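Local coordinates for protein iron Super-Oxide Dismutase (PDB 2AWP) that probably converts superoxide radicals into hydrogen peroxide and molecular oxygen with an iron cofactor, as an iron/manganese-type superoxide dismutase, at residues S121-L126 against I154-I159; I71-F76 against A142-K147; D79-N84 against K177-L182. All coordinates share one frame; numbering follows the deposited sequence.

Contact 1 lies near the centre of the folded chain and pairs two strands of the three-stranded antiparallel sheet. Contact 2 touches it, with centres about 9 Å apart. It sets helix 62-79 against the loop and short helix that lead into strand 151-158. Contact 3 joins the loop after helix 62-79 to the last part of helix 172-179 and the turn after it. Its centre is about 13 Å from that of contact 1 and about 18 Å from that of contact 2. Along the chain, contact 1 is nested inside the loop closed by contact 3, while contact 2 alternates with both. Contacts 2 and 3 join the alpha-hairpin and C-terminal domains. H74 in contact 2 and D158 in contact 1 are probable iron ligands.

Contact 1 (S121-L126 against I154-I159); sequences SGWGWL and ILTCDI
The indole of W123 overlaps the carboxylate of D158. The two planes are 11° apart and stacked, and D158 CB lies 3.4 Å from W123 CZ3. D158 has CG anti to its backbone N (chi1 -170°), which carries the carboxylate over the ring. D158 is probably an iron ligand, as in a close relative. Its OD1 accepts from W160 N, and W123 NE1 bonds to Q70 OE1. W125 lies on the same face of the sheet and has T156 over its six-membered ring. T156 CB is 3.6 Å from the centroid of the W125 six-membered ring, a CH-pi contact. The hydroxyl of T156 also donates to G124 O at 2.9 Å from OG1, from above the carbonyl plane. C157 N gives that oxygen a second bond. These strands are the central strand 122-129 and the outer strand 151-158 of the antiparallel sheet in the C-terminal domain. W123-D158 and W125-T156 are non-hydrogen-bonded pairs, whereas G124-C157 is hydrogen-bonded. A classic beta bulge sets I154 and L155 both opposite L126, and I154 N bonds to L126 O at 2.8 Å. Beside the bulge, L126 CD2 meets I154 CG2 at 3.8 Å. At the far end I159 N reaches G122 O at 3.0 Å.

Contact 2 (I71-F76 against A142-K147); sequences IWNHSF and AGNPIK
N73 meets N144 side chain to side chain, and the two amides are joined by one hydrogen bond. N144 ND2 donates to N73 OD1 at 2.8 Å, with an N-H...O angle of 154°. The amide planes are 82° apart, so the groups are nearly perpendicular. The other branch of N73 is used as well. N73 ND2 gives a 3.0 Å bond to A142 O, from well above that carbonyl plane, and also bonds to Q70 OE1. N73 is thus held at both ends of its amide.

N144 turns its remaining atom toward its own chain. It is the N-cap of the short helix 145-148, and N144 OD1 takes K147 N at 3.1 Å and, weakly, I146 N. With chi1 at 65°, CG sits between the backbone N and the carbonyl carbon. From there OD1 meets the N-H groups of the short helix while ND2 points to helix 62-79.

W72 adds the apolar part. Methyl CD1 of I146 approaches the W72 ring obliquely, above its plane and offset, 3.4 Å from W72 CZ2. The side chains cross at about a right angle.

H74, a probable iron ligand, follows N73 on helix 62-79. M57 of helix 53-59 touches both W72 and N144. From strand 122-129, W123 and W125 pack on N73, and W125 also touches N144 and P145.

Contact 3 (D79-N84 against K177-L182); sequences DSMGPN and KAWWNL
The backbones come closest at M81 and L182, whose CA atoms are 5.0 Å apart, and G82 N makes a weak bond to L182 O at 3.0 Å, with an N-H...O angle of only 127°.

M81 and L182 carry most of the contact, with W179 beside them. The M81 side chain has chi1 at -67° and is extended through chi2, which carries SD out to W179 and L182. The sulfur meets the pyrrole part of W179 in a Met-aromatic contact. M81 SD lies 3.6 Å from NE1 of W179 and approaches the ring obliquely. The two side chains cross at about a right angle. The trans chi1 of W179 (-179°) swings the pyrrole side of its indole to the sulfur. L182 also touches the sulfur. L182 CD1 lies 3.8 Å from M81 SD, and L182 CB packs along M81 CG and CB. The methionine is therefore shared between an aromatic ring and a leucine.

L182 O also receives a CA-H...O contact from M81 CA, at 3.1 Å. A water forms a second link, donating to both G82 O and N181 O.

The turn that presents L182 is supported within its own segment. L182 N bonds to W179 O at 2.9 Å. N181 gives both its backbone N and its ND2 to A178 O, from the same face of that carbonyl.

The contact joins the loop between helices 62-79 and 92-101 to the last part of helix 172-179 and the turn after it. M81 O bonds to N184 ND2, just before helix 185-196, and F187 of that helix touches S80. On the sheet side, W179 packs on C157 of strand 151-158, and S80 OG bonds to T156 N of the same strand and to F76 O of helix 62-79.

Contact 1 (S121-L126 against I154-I159)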
ATOM      1  N   SER A 121      -0.053   1.607   2.700  1.00  7.56           N
ATOM      2  CA  SER A 121       1.244   0.929   2.861  1.00  8.44           C
ATOM      3  C   SER A 121       2.023   1.554   4.013  1.00  8.49           C
ATOM      4  O   SER A 121       2.049   2.779   4.118  1.00  8.11           O
ATOM      5  CB  SER A 121       2.063   1.060   1.551  1.00  7.77           C
ATOM      6  OG  SER A 121       1.391   0.357   0.488  1.00 10.08           O
ATOM      7  N   GLY A 122       2.682   0.744   4.851  1.00  8.29           N
ATOM      8  CA  GLY A 122       3.423   1.331   5.986  1.00  8.69           C
ATOM      9  C   GLY A 122       4.044   0.334   6.948  1.00  8.31           C
ATOM     10  O   GLY A 122       4.149  -0.847   6.646  1.00  7.97           O
ATOM     11  N   TRP A 123       4.401   0.809   8.139  1.00  7.24           N
ATOM     12  CA  TRP A 123       5.314   0.088   9.043  1.00  8.08           C
ATOM     13  C   TRP A 123       4.951   0.510  10.429  1.00  7.89           C
ATOM     14  O   TRP A 123       4.707   1.697  10.633  1.00  7.93           O
ATOM     15  CB  TRP A 123       6.792   0.521   8.814  1.00  6.71           C
ATOM     16  CG  TRP A 123       7.370   0.132   7.429  1.00  7.44           C
ATOM     17  CD1 TRP A 123       7.341   0.879   6.280  1.00  7.33           C
ATOM     18  CD2 TRP A 123       8.066  -1.084   7.096  1.00  6.55           C
ATOM     19  NE1 TRP A 123       7.968   0.202   5.252  1.00  9.15           N
ATOM     20  CE2 TRP A 123       8.402  -1.013   5.722  1.00  6.94           C
ATOM     21  CE3 TRP A 123       8.456  -2.206   7.828  1.00  7.43           C
ATOM     22  CZ2 TRP A 123       9.087  -2.010   5.085  1.00  6.61           C
ATOM     23  CZ3 TRP A 123       9.129  -3.241   7.163  1.00  8.20           C
ATOM     24  CH2 TRP A 123       9.436  -3.134   5.825  1.00  6.07           C
ATOM     25  N   GLY A 124       4.902  -0.440  11.358  1.00  8.28           N
ATOM     26  CA  GLY A 124       4.795  -0.121  12.787  1.00  7.81           C
ATOM     27  C   GLY A 124       6.175  -0.269  13.422  1.00  9.22           C
ATOM     28  O   GLY A 124       6.946  -1.152  13.039  1.00  9.25           O
ATOM     29  N   TRP A 125       6.505   0.600  14.377  1.00  9.58           N
ATOM     30  CA  TRP A 125       7.833   0.568  14.992  1.00  9.67           C
ATOM     31  C   TRP A 125       7.758   0.565  16.525  1.00  9.99           C
ATOM     32  O   TRP A 125       6.882   1.190  17.110  1.00  8.82           O
ATOM     33  CB  TRP A 125       8.658   1.790  14.565  1.00  9.96           C
ATOM     34  CG  TRP A 125       8.799   1.946  13.109  1.00  7.92           C
ATOM     35  CD1 TRP A 125       7.931   2.589  12.266  1.00  7.66           C
ATOM     36  CD2 TRP A 125       9.864   1.448  12.294  1.00  9.61           C
ATOM     37  NE1 TRP A 125       8.392   2.524  10.993  1.00  8.02           N
ATOM     38  CE2 TRP A 125       9.580   1.833  10.971  1.00  8.17           C
ATOM     39  CE3 TRP A 125      11.050   0.737  12.560  1.00  9.31           C
ATOM     40  CZ2 TRP A 125      10.429   1.525   9.893  1.00  8.11           C
ATOM     41  CZ3 TRP A 125      11.900   0.411  11.472  1.00  9.21           C
ATOM     42  CH2 TRP A 125      11.580   0.815  10.162  1.00  9.51           C
ATOM     43  N   LEU A 126       8.681  -0.170  17.155  1.00 10.15           N
ATOM     44  CA  LEU A 126       9.037   0.104  18.525  1.00 10.60           C
ATOM     45  C   LEU A 126      10.312   0.917  18.414  1.00 10.99           C
ATOM     46  O   LEU A 126      11.245   0.512  17.702  1.00  9.70           O
ATOM     47  CB  LEU A 126       9.286  -1.177  19.336  1.00 11.23           C
ATOM     48  CG  LEU A 126       9.776  -0.934  20.772  1.00 11.41           C
ATOM     49  CD1 LEU A 126       8.725  -0.196  21.598  1.00  5.53           C
ATOM     50  CD2 LEU A 126      10.171  -2.287  21.398  1.00 11.70           C
ATOM     51  N   ILE A 154      13.935  -0.100  17.245  1.00  9.83           N
ATOM     52  CA  ILE A 154      14.266  -1.258  18.077  1.00  9.58           C
ATOM     53  C   ILE A 154      13.753  -2.563  17.402  1.00  9.25           C
ATOM     54  O   ILE A 154      14.453  -3.582  17.369  1.00  7.58           O
ATOM     55  CB  ILE A 154      13.633  -1.118  19.524  1.00  9.34           C
ATOM     56  CG1 ILE A 154      14.129   0.161  20.259  1.00  9.47           C
ATOM     57  CG2 ILE A 154      13.863  -2.357  20.339  1.00  7.12           C
ATOM     58  CD1 ILE A 154      15.643   0.238  20.552  1.00  7.58           C
ATOM     59  N   LEU A 155      12.511  -2.501  16.911  1.00  9.37           N
ATOM     60  CA  LEU A 155      11.854  -3.561  16.143  1.00  9.63           C
ATOM     61  C   LEU A 155      10.905  -2.916  15.118  1.00  9.88           C
ATOM     62  O   LEU A 155      10.404  -1.816  15.347  1.00  8.46           O
ATOM     63  CB  LEU A 155      11.003  -4.468  17.046  1.00  9.64           C
ATOM     64  CG  LEU A 155      11.619  -5.379  18.091  1.00 10.84           C
ATOM     65  CD1 LEU A 155      10.565  -5.900  19.072  1.00 10.85           C
ATOM     66  CD2 LEU A 155      12.391  -6.538  17.429  1.00 12.41           C
ATOM     67  N   THR A 156      10.659  -3.609  14.008  1.00  9.46           N
ATOM     68  CA  THR A 156       9.605  -3.169  13.076  1.00  9.60           C
ATOM     69  C   THR A 156       8.760  -4.342  12.593  1.00  9.18           C
ATOM     70  O   THR A 156       9.196  -5.521  12.657  1.00  9.02           O
ATOM     71  CB  THR A 156      10.169  -2.403  11.854  1.00  9.16           C
ATOM     72  OG1 THR A 156       9.108  -1.711  11.179  1.00  9.45           O
ATOM     73  CG2 THR A 156      10.871  -3.347  10.878  1.00  8.18           C
ATOM     74  N   CYS A 157       7.549  -3.985  12.139  1.00  9.19           N
ATOM     75  CA  CYS A 157       6.589  -4.891  11.514  1.00  9.00           C
ATOM     76  C   CYS A 157       6.018  -4.208  10.268  1.00  9.06           C
ATOM     77  O   CYS A 157       5.471  -3.096  10.310  1.00  9.45           O
ATOM     78  CB  CYS A 157       5.461  -5.336  12.476  1.00  8.73           C
ATOM     79  SG  CYS A 157       4.333  -6.599  11.699  1.00 10.39           S
ATOM     80  N   ASP A 158       6.188  -4.885   9.144  1.00  8.21           N
ATOM     81  CA  ASP A 158       5.715  -4.414   7.860  1.00  8.09           C
ATOM     82  C   ASP A 158       4.249  -4.688   7.751  1.00  8.39           C
ATOM     83  O   ASP A 158       3.805  -5.826   7.985  1.00  8.95           O
ATOM     84  CB  ASP A 158       6.416  -5.253   6.816  1.00  8.40           C
ATOM     85  CG  ASP A 158       6.237  -4.756   5.423  1.00  8.40           C
ATOM     86  OD1 ASP A 158       5.593  -3.736   5.132  1.00 11.69           O
ATOM     87  OD2 ASP A 158       6.776  -5.460   4.593  1.00  9.76           O
ATOM     88  N   ILE A 159       3.481  -3.659   7.402  1.00  8.02           N
ATOM     89  CA  ILE A 159       2.074  -3.900   7.117  1.00  8.50           C
ATOM     90  C   ILE A 159       1.670  -3.545   5.691  1.00  7.75           C
ATOM     91  O   ILE A 159       0.482  -3.547   5.393  1.00  8.29           O
ATOM     92  CB  ILE A 159       1.098  -3.300   8.181  1.00  8.06           C
ATOM     93  CG1 ILE A 159       1.356  -1.814   8.461  1.00  7.58           C
ATOM     94  CG2 ILE A 159       1.140  -4.156   9.476  1.00 10.29           C
ATOM     95  CD1 ILE A 159       0.789  -0.937   7.401  1.00 10.40           C
TER

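Contact 2 (I71-F76 against A142-K147)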
ATOM      1  N   ILE A  71      14.956  -0.906   1.375  1.00  7.77           N
ATOM      2  CA  ILE A  71      15.985  -1.932   1.608  1.00  7.63           C
ATOM      3  C   ILE A  71      16.277  -2.010   3.116  1.00  7.33           C
ATOM      4  O   ILE A  71      16.347  -3.095   3.673  1.00  8.17           O
ATOM      5  CB  ILE A  71      17.298  -1.643   0.899  1.00  7.08           C
ATOM      6  CG1 ILE A  71      17.117  -1.657  -0.631  1.00  7.18           C
ATOM      7  CG2 ILE A  71      18.380  -2.702   1.313  1.00  5.96           C
ATOM      8  CD1 ILE A  71      18.143  -0.780  -1.332  1.00  5.63           C
ATOM      9  N   TRP A  72      16.499  -0.856   3.742  1.00  8.24           N
ATOM     10  CA  TRP A  72      16.894  -0.801   5.153  1.00  8.35           C
ATOM     11  C   TRP A  72      15.750  -1.324   6.044  1.00  8.22           C
ATOM     12  O   TRP A  72      15.956  -2.166   6.966  1.00  8.26           O
ATOM     13  CB  TRP A  72      17.292   0.632   5.534  1.00  9.88           C
ATOM     14  CG  TRP A  72      17.926   0.724   6.932  1.00  9.33           C
ATOM     15  CD1 TRP A  72      19.262   0.744   7.228  1.00 10.30           C
ATOM     16  CD2 TRP A  72      17.231   0.755   8.190  1.00 11.14           C
ATOM     17  NE1 TRP A  72      19.444   0.779   8.605  1.00 12.36           N
ATOM     18  CE2 TRP A  72      18.212   0.798   9.213  1.00 10.85           C
ATOM     19  CE3 TRP A  72      15.867   0.761   8.553  1.00 12.28           C
ATOM     20  CZ2 TRP A  72      17.872   0.843  10.583  1.00 12.21           C
ATOM     21  CZ3 TRP A  72      15.529   0.805   9.915  1.00 10.50           C
ATOM     22  CH2 TRP A  72      16.530   0.830  10.911  1.00  9.88           C
ATOM     23  N   ASN A  73      14.544  -0.850   5.766  1.00  7.46           N
ATOM     24  CA  ASN A  73      13.347  -1.256   6.557  1.00  7.47           C
ATOM     25  C   ASN A  73      13.153  -2.765   6.485  1.00  7.56           C
ATOM     26  O   ASN A  73      12.750  -3.398   7.453  1.00  7.93           O
ATOM     27  CB  ASN A  73      12.088  -0.610   5.970  1.00  6.73           C
ATOM     28  CG  ASN A  73      12.045   0.895   6.123  1.00  8.30           C
ATOM     29  OD1 ASN A  73      12.757   1.478   6.937  1.00 10.45           O
ATOM     30  ND2 ASN A  73      11.189   1.539   5.332  1.00  6.09           N
ATOM     31  N   HIS A  74      13.361  -3.345   5.300  1.00  8.00           N
ATOM     32  CA  HIS A  74      13.127  -4.791   5.161  1.00  8.12           C
ATOM     33  C   HIS A  74      14.169  -5.607   5.883  1.00  7.95           C
ATOM     34  O   HIS A  74      13.860  -6.609   6.511  1.00  8.84           O
ATOM     35  CB  HIS A  74      13.043  -5.198   3.683  1.00  7.40           C
ATOM     36  CG  HIS A  74      11.735  -4.867   3.068  1.00  7.08           C
ATOM     37  ND1 HIS A  74      11.437  -3.608   2.585  1.00  6.34           N
ATOM     38  CD2 HIS A  74      10.607  -5.603   2.942  1.00  4.51           C
ATOM     39  CE1 HIS A  74      10.189  -3.598   2.151  1.00  4.95           C
ATOM     40  NE2 HIS A  74       9.672  -4.793   2.359  1.00  3.10           N
ATOM     41  N   SER A  75      15.420  -5.183   5.791  1.00  8.75           N
ATOM     42  CA  SER A  75      16.461  -5.874   6.535  1.00  8.97           C
ATOM     43  C   SER A  75      16.215  -5.850   8.046  1.00  8.97           C
ATOM     44  O   SER A  75      16.383  -6.863   8.723  1.00  8.90           O
ATOM     45  CB  SER A  75      17.824  -5.320   6.173  1.00  8.41           C
ATOM     46  OG  SER A  75      18.161  -5.792   4.885  1.00  9.86           O
ATOM     47  N   PHE A  76      15.787  -4.695   8.544  1.00  8.93           N
ATOM     48  CA  PHE A  76      15.390  -4.513   9.942  1.00  9.25           C
ATOM     49  C   PHE A  76      14.170  -5.381  10.296  1.00  9.42           C
ATOM     50  O   PHE A  76      14.085  -5.919  11.388  1.00 11.06           O
ATOM     51  CB  PHE A  76      15.128  -3.020  10.212  1.00  9.33           C
ATOM     52  CG  PHE A  76      15.234  -2.628  11.683  1.00  9.89           C
ATOM     53  CD1 PHE A  76      16.481  -2.409  12.265  1.00 10.85           C
ATOM     54  CD2 PHE A  76      14.096  -2.483  12.465  1.00  7.89           C
ATOM     55  CE1 PHE A  76      16.600  -2.038  13.599  1.00 11.05           C
ATOM     56  CE2 PHE A  76      14.200  -2.112  13.803  1.00 10.83           C
ATOM     57  CZ  PHE A  76      15.458  -1.894  14.378  1.00  9.25           C
ATOM     58  N   ALA A 142       7.661   4.122   2.660  1.00  9.74           N
ATOM     59  CA  ALA A 142       9.076   3.785   2.953  1.00  9.24           C
ATOM     60  C   ALA A 142       9.639   4.543   4.166  1.00  9.85           C
ATOM     61  O   ALA A 142      10.832   4.414   4.512  1.00  9.74           O
ATOM     62  CB  ALA A 142       9.944   4.051   1.745  1.00  9.98           C
ATOM     63  N   GLY A 143       8.791   5.334   4.802  1.00  9.46           N
ATOM     64  CA  GLY A 143       9.242   6.188   5.896  1.00 10.18           C
ATOM     65  C   GLY A 143       9.786   5.411   7.075  1.00 10.02           C
ATOM     66  O   GLY A 143       9.348   4.298   7.349  1.00  9.04           O
ATOM     67  N   ASN A 144      10.753   5.994   7.776  1.00 11.09           N
ATOM     68  CA  ASN A 144      11.170   5.390   9.044  1.00 11.96           C
ATOM     69  C   ASN A 144      11.632   6.424  10.073  1.00 11.40           C
ATOM     70  O   ASN A 144      11.874   7.596   9.725  1.00 11.29           O
ATOM     71  CB  ASN A 144      12.179   4.252   8.829  1.00 12.61           C
ATOM     72  CG  ASN A 144      13.507   4.732   8.245  1.00 13.68           C
ATOM     73  OD1 ASN A 144      14.110   5.704   8.727  1.00 14.95           O
ATOM     74  ND2 ASN A 144      13.978   4.031   7.228  1.00 16.40           N
ATOM     75  N   PRO A 145      11.699   6.019  11.338  1.00 10.77           N
ATOM     76  CA  PRO A 145      12.101   6.958  12.404  1.00 11.40           C
ATOM     77  C   PRO A 145      13.524   7.583  12.293  1.00 11.67           C
ATOM     78  O   PRO A 145      13.761   8.625  12.874  1.00 12.21           O
ATOM     79  CB  PRO A 145      11.950   6.116  13.694  1.00 10.66           C
ATOM     80  CG  PRO A 145      10.923   5.027  13.306  1.00 11.29           C
ATOM     81  CD  PRO A 145      11.335   4.697  11.882  1.00 11.57           C
ATOM     82  N   ILE A 146      14.464   6.931  11.605  1.00 12.50           N
ATOM     83  CA  ILE A 146      15.803   7.502  11.401  1.00 12.44           C
ATOM     84  C   ILE A 146      15.707   8.733  10.503  1.00 12.88           C
ATOM     85  O   ILE A 146      16.228   9.810  10.845  1.00 12.75           O
ATOM     86  CB  ILE A 146      16.798   6.466  10.840  1.00 12.88           C
ATOM     87  CG1 ILE A 146      17.011   5.343  11.868  1.00 13.42           C
ATOM     88  CG2 ILE A 146      18.156   7.125  10.455  1.00 14.50           C
ATOM     89  CD1 ILE A 146      17.816   4.173  11.347  1.00 14.91           C
ATOM     90  N   LYS A 147      15.020   8.581   9.367  1.00 12.87           N
ATOM     91  CA  LYS A 147      14.754   9.703   8.483  1.00 13.40           C
ATOM     92  C   LYS A 147      13.981  10.775   9.215  1.00 13.64           C
ATOM     93  O   LYS A 147      14.366  11.936   9.170  1.00 14.05           O
ATOM     94  CB  LYS A 147      14.011   9.271   7.210  1.00 13.27           C
ATOM     95  CG  LYS A 147      13.812  10.384   6.211  1.00 14.83           C
ATOM     96  CD  LYS A 147      15.147  10.958   5.771  1.00 18.51           C
ATOM     97  CE  LYS A 147      15.009  12.048   4.745  1.00 21.66           C
ATOM     98  NZ  LYS A 147      15.870  11.729   3.557  1.00 24.58           N
TER

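Contact 3 (D79-N84 against K177-L182)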
ATOM      1  N   ASP A  79      15.404  -9.173  10.440  1.00 10.75           N
ATOM      2  CA  ASP A  79      16.182  -9.285  11.683  1.00 10.83           C
ATOM      3  C   ASP A  79      15.352  -9.151  12.954  1.00 10.81           C
ATOM      4  O   ASP A  79      15.742  -9.667  14.027  1.00  8.94           O
ATOM      5  CB  ASP A  79      17.352  -8.293  11.680  1.00 10.69           C
ATOM      6  CG  ASP A  79      18.315  -8.554  10.551  1.00 13.84           C
ATOM      7  OD1 ASP A  79      18.114  -9.554   9.809  1.00 13.45           O
ATOM      8  OD2 ASP A  79      19.265  -7.744  10.394  1.00 17.03           O
ATOM      9  N   SER A  80      14.194  -8.495  12.825  1.00 10.05           N
ATOM     10  CA  SER A  80      13.217  -8.384  13.923  1.00 10.84           C
ATOM     11  C   SER A  80      12.431  -9.663  14.191  1.00 10.74           C
ATOM     12  O   SER A  80      11.609  -9.709  15.121  1.00 11.50           O
ATOM     13  CB  SER A  80      12.201  -7.255  13.640  1.00 10.68           C
ATOM     14  OG  SER A  80      12.810  -5.979  13.755  1.00 12.13           O
ATOM     15  N   MET A  81      12.661 -10.688  13.370  1.00 10.78           N
ATOM     16  CA  MET A  81      11.972 -11.970  13.496  1.00 10.32           C
ATOM     17  C   MET A  81      12.963 -13.113  13.525  1.00 10.73           C
ATOM     18  O   MET A  81      14.133 -12.907  13.290  1.00 12.09           O
ATOM     19  CB  MET A  81      11.027 -12.193  12.304  1.00 10.54           C
ATOM     20  CG  MET A  81       9.881 -11.225  12.292  1.00  8.97           C
ATOM     21  SD  MET A  81       8.761 -11.525  10.933  1.00  9.84           S
ATOM     22  CE  MET A  81       9.786 -11.098   9.518  1.00  9.99           C
ATOM     23  N   GLY A  82      12.474 -14.327  13.761  1.00 11.59           N
ATOM     24  CA  GLY A  82      13.327 -15.505  13.703  1.00 13.24           C
ATOM     25  C   GLY A  82      12.644 -16.775  14.136  1.00 13.68           C
ATOM     26  O   GLY A  82      11.577 -16.728  14.767  1.00 13.58           O
ATOM     27  N   PRO A  83      13.260 -17.930  13.818  1.00 14.62           N
ATOM     28  CA  PRO A  83      12.733 -19.174  14.359  1.00 15.73           C
ATOM     29  C   PRO A  83      13.133 -19.262  15.845  1.00 16.35           C
ATOM     30  O   PRO A  83      14.091 -18.623  16.265  1.00 16.93           O
ATOM     31  CB  PRO A  83      13.425 -20.265  13.512  1.00 14.59           C
ATOM     32  CG  PRO A  83      14.744 -19.638  13.130  1.00 15.85           C
ATOM     33  CD  PRO A  83      14.460 -18.148  12.975  1.00 14.94           C
ATOM     34  N   ASN A  84      12.371 -19.998  16.638  1.00 17.81           N
ATOM     35  CA  ASN A  84      12.707 -20.164  18.050  1.00 19.17           C
ATOM     36  C   ASN A  84      12.680 -18.824  18.828  1.00 18.51           C
ATOM     37  O   ASN A  84      13.454 -18.622  19.755  1.00 18.23           O
ATOM     38  CB  ASN A  84      14.093 -20.820  18.174  1.00 20.29           C
ATOM     39  CG  ASN A  84      14.315 -21.952  17.152  1.00 24.82           C
ATOM     40  OD1 ASN A  84      15.351 -21.997  16.452  1.00 29.05           O
ATOM     41  ND2 ASN A  84      13.336 -22.851  17.045  1.00 28.05           N
ATOM     42  N   LYS A 177      -1.336 -11.005  14.745  1.00 13.69           N
ATOM     43  CA  LYS A 177      -1.380 -11.974  15.835  1.00 14.00           C
ATOM     44  C   LYS A 177      -0.309 -13.069  15.669  1.00 13.64           C
ATOM     45  O   LYS A 177       0.386 -13.417  16.625  1.00 13.25           O
ATOM     46  CB  LYS A 177      -2.794 -12.578  15.920  1.00 15.22           C
ATOM     47  CG  LYS A 177      -3.118 -13.264  17.235  1.00 19.24           C
ATOM     48  CD  LYS A 177      -4.647 -13.294  17.478  1.00 25.88           C
ATOM     49  CE  LYS A 177      -5.115 -12.098  18.291  1.00 28.23           C
ATOM     50  NZ  LYS A 177      -4.883 -12.218  19.788  1.00 31.50           N
ATOM     51  N   ALA A 178      -0.175 -13.602  14.456  1.00 12.63           N
ATOM     52  CA  ALA A 178       0.818 -14.625  14.154  1.00 12.62           C
ATOM     53  C   ALA A 178       2.281 -14.128  14.313  1.00 12.58           C
ATOM     54  O   ALA A 178       3.204 -14.888  14.677  1.00 11.86           O
ATOM     55  CB  ALA A 178       0.570 -15.178  12.740  1.00 12.80           C
ATOM     56  N   TRP A 179       2.469 -12.844  14.028  1.00 12.45           N
ATOM     57  CA  TRP A 179       3.772 -12.183  14.064  1.00 11.51           C
ATOM     58  C   TRP A 179       4.386 -12.195  15.477  1.00 11.76           C
ATOM     59  O   TRP A 179       5.613 -12.281  15.612  1.00 10.50           O
ATOM     60  CB  TRP A 179       3.620 -10.755  13.554  1.00 11.50           C
ATOM     61  CG  TRP A 179       4.917  -9.986  13.537  1.00 12.25           C
ATOM     62  CD1 TRP A 179       5.863  -9.991  12.541  1.00 13.19           C
ATOM     63  CD2 TRP A 179       5.401  -9.099  14.552  1.00 13.44           C
ATOM     64  NE1 TRP A 179       6.908  -9.158  12.878  1.00 12.52           N
ATOM     65  CE2 TRP A 179       6.646  -8.593  14.104  1.00 13.44           C
ATOM     66  CE3 TRP A 179       4.901  -8.678  15.800  1.00 12.81           C
ATOM     67  CZ2 TRP A 179       7.403  -7.686  14.856  1.00 13.04           C
ATOM     68  CZ3 TRP A 179       5.655  -7.773  16.540  1.00 12.65           C
ATOM     69  CH2 TRP A 179       6.905  -7.301  16.071  1.00 11.54           C
ATOM     70  N   TRP A 180       3.529 -12.131  16.513  1.00 11.56           N
ATOM     71  CA  TRP A 180       3.965 -12.261  17.911  1.00 12.68           C
ATOM     72  C   TRP A 180       4.728 -13.563  18.199  1.00 12.98           C
ATOM     73  O   TRP A 180       5.587 -13.607  19.086  1.00 13.40           O
ATOM     74  CB  TRP A 180       2.792 -11.999  18.895  1.00 12.12           C
ATOM     75  CG  TRP A 180       2.326 -10.540  18.784  1.00 12.66           C
ATOM     76  CD1 TRP A 180       1.196 -10.087  18.159  1.00 11.27           C
ATOM     77  CD2 TRP A 180       3.024  -9.363  19.247  1.00 10.80           C
ATOM     78  NE1 TRP A 180       1.139  -8.715  18.213  1.00 12.31           N
ATOM     79  CE2 TRP A 180       2.235  -8.240  18.879  1.00 11.13           C
ATOM     80  CE3 TRP A 180       4.238  -9.153  19.922  1.00 10.72           C
ATOM     81  CZ2 TRP A 180       2.607  -6.907  19.193  1.00 11.20           C
ATOM     82  CZ3 TRP A 180       4.612  -7.829  20.258  1.00 12.28           C
ATOM     83  CH2 TRP A 180       3.796  -6.726  19.886  1.00 12.67           C
ATOM     84  N   ASN A 181       4.496 -14.600  17.384  1.00 12.55           N
ATOM     85  CA  ASN A 181       5.250 -15.863  17.498  1.00 12.90           C
ATOM     86  C   ASN A 181       6.675 -15.787  16.942  1.00 12.62           C
ATOM     87  O   ASN A 181       7.460 -16.711  17.129  1.00 14.03           O
ATOM     88  CB  ASN A 181       4.513 -16.982  16.773  1.00 12.88           C
ATOM     89  CG  ASN A 181       3.138 -17.242  17.349  1.00 14.59           C
ATOM     90  OD1 ASN A 181       3.023 -17.684  18.481  1.00 17.56           O
ATOM     91  ND2 ASN A 181       2.094 -16.971  16.575  1.00 15.10           N
ATOM     92  N   LEU A 182       6.993 -14.697  16.258  1.00 12.49           N
ATOM     93  CA  LEU A 182       8.255 -14.553  15.506  1.00 12.30           C
ATOM     94  C   LEU A 182       9.185 -13.457  16.024  1.00 12.15           C
ATOM     95  O   LEU A 182      10.392 -13.492  15.742  1.00 11.94           O
ATOM     96  CB  LEU A 182       7.930 -14.253  14.039  1.00 12.20           C
ATOM     97  CG  LEU A 182       7.057 -15.250  13.258  1.00 10.18           C
ATOM     98  CD1 LEU A 182       6.784 -14.658  11.856  1.00  9.20           C
ATOM     99  CD2 LEU A 182       7.716 -16.650  13.164  1.00  9.61           C
TER
HETATM  100  O   HOH W   1       9.646 -17.919  16.436  1.00 14.04           O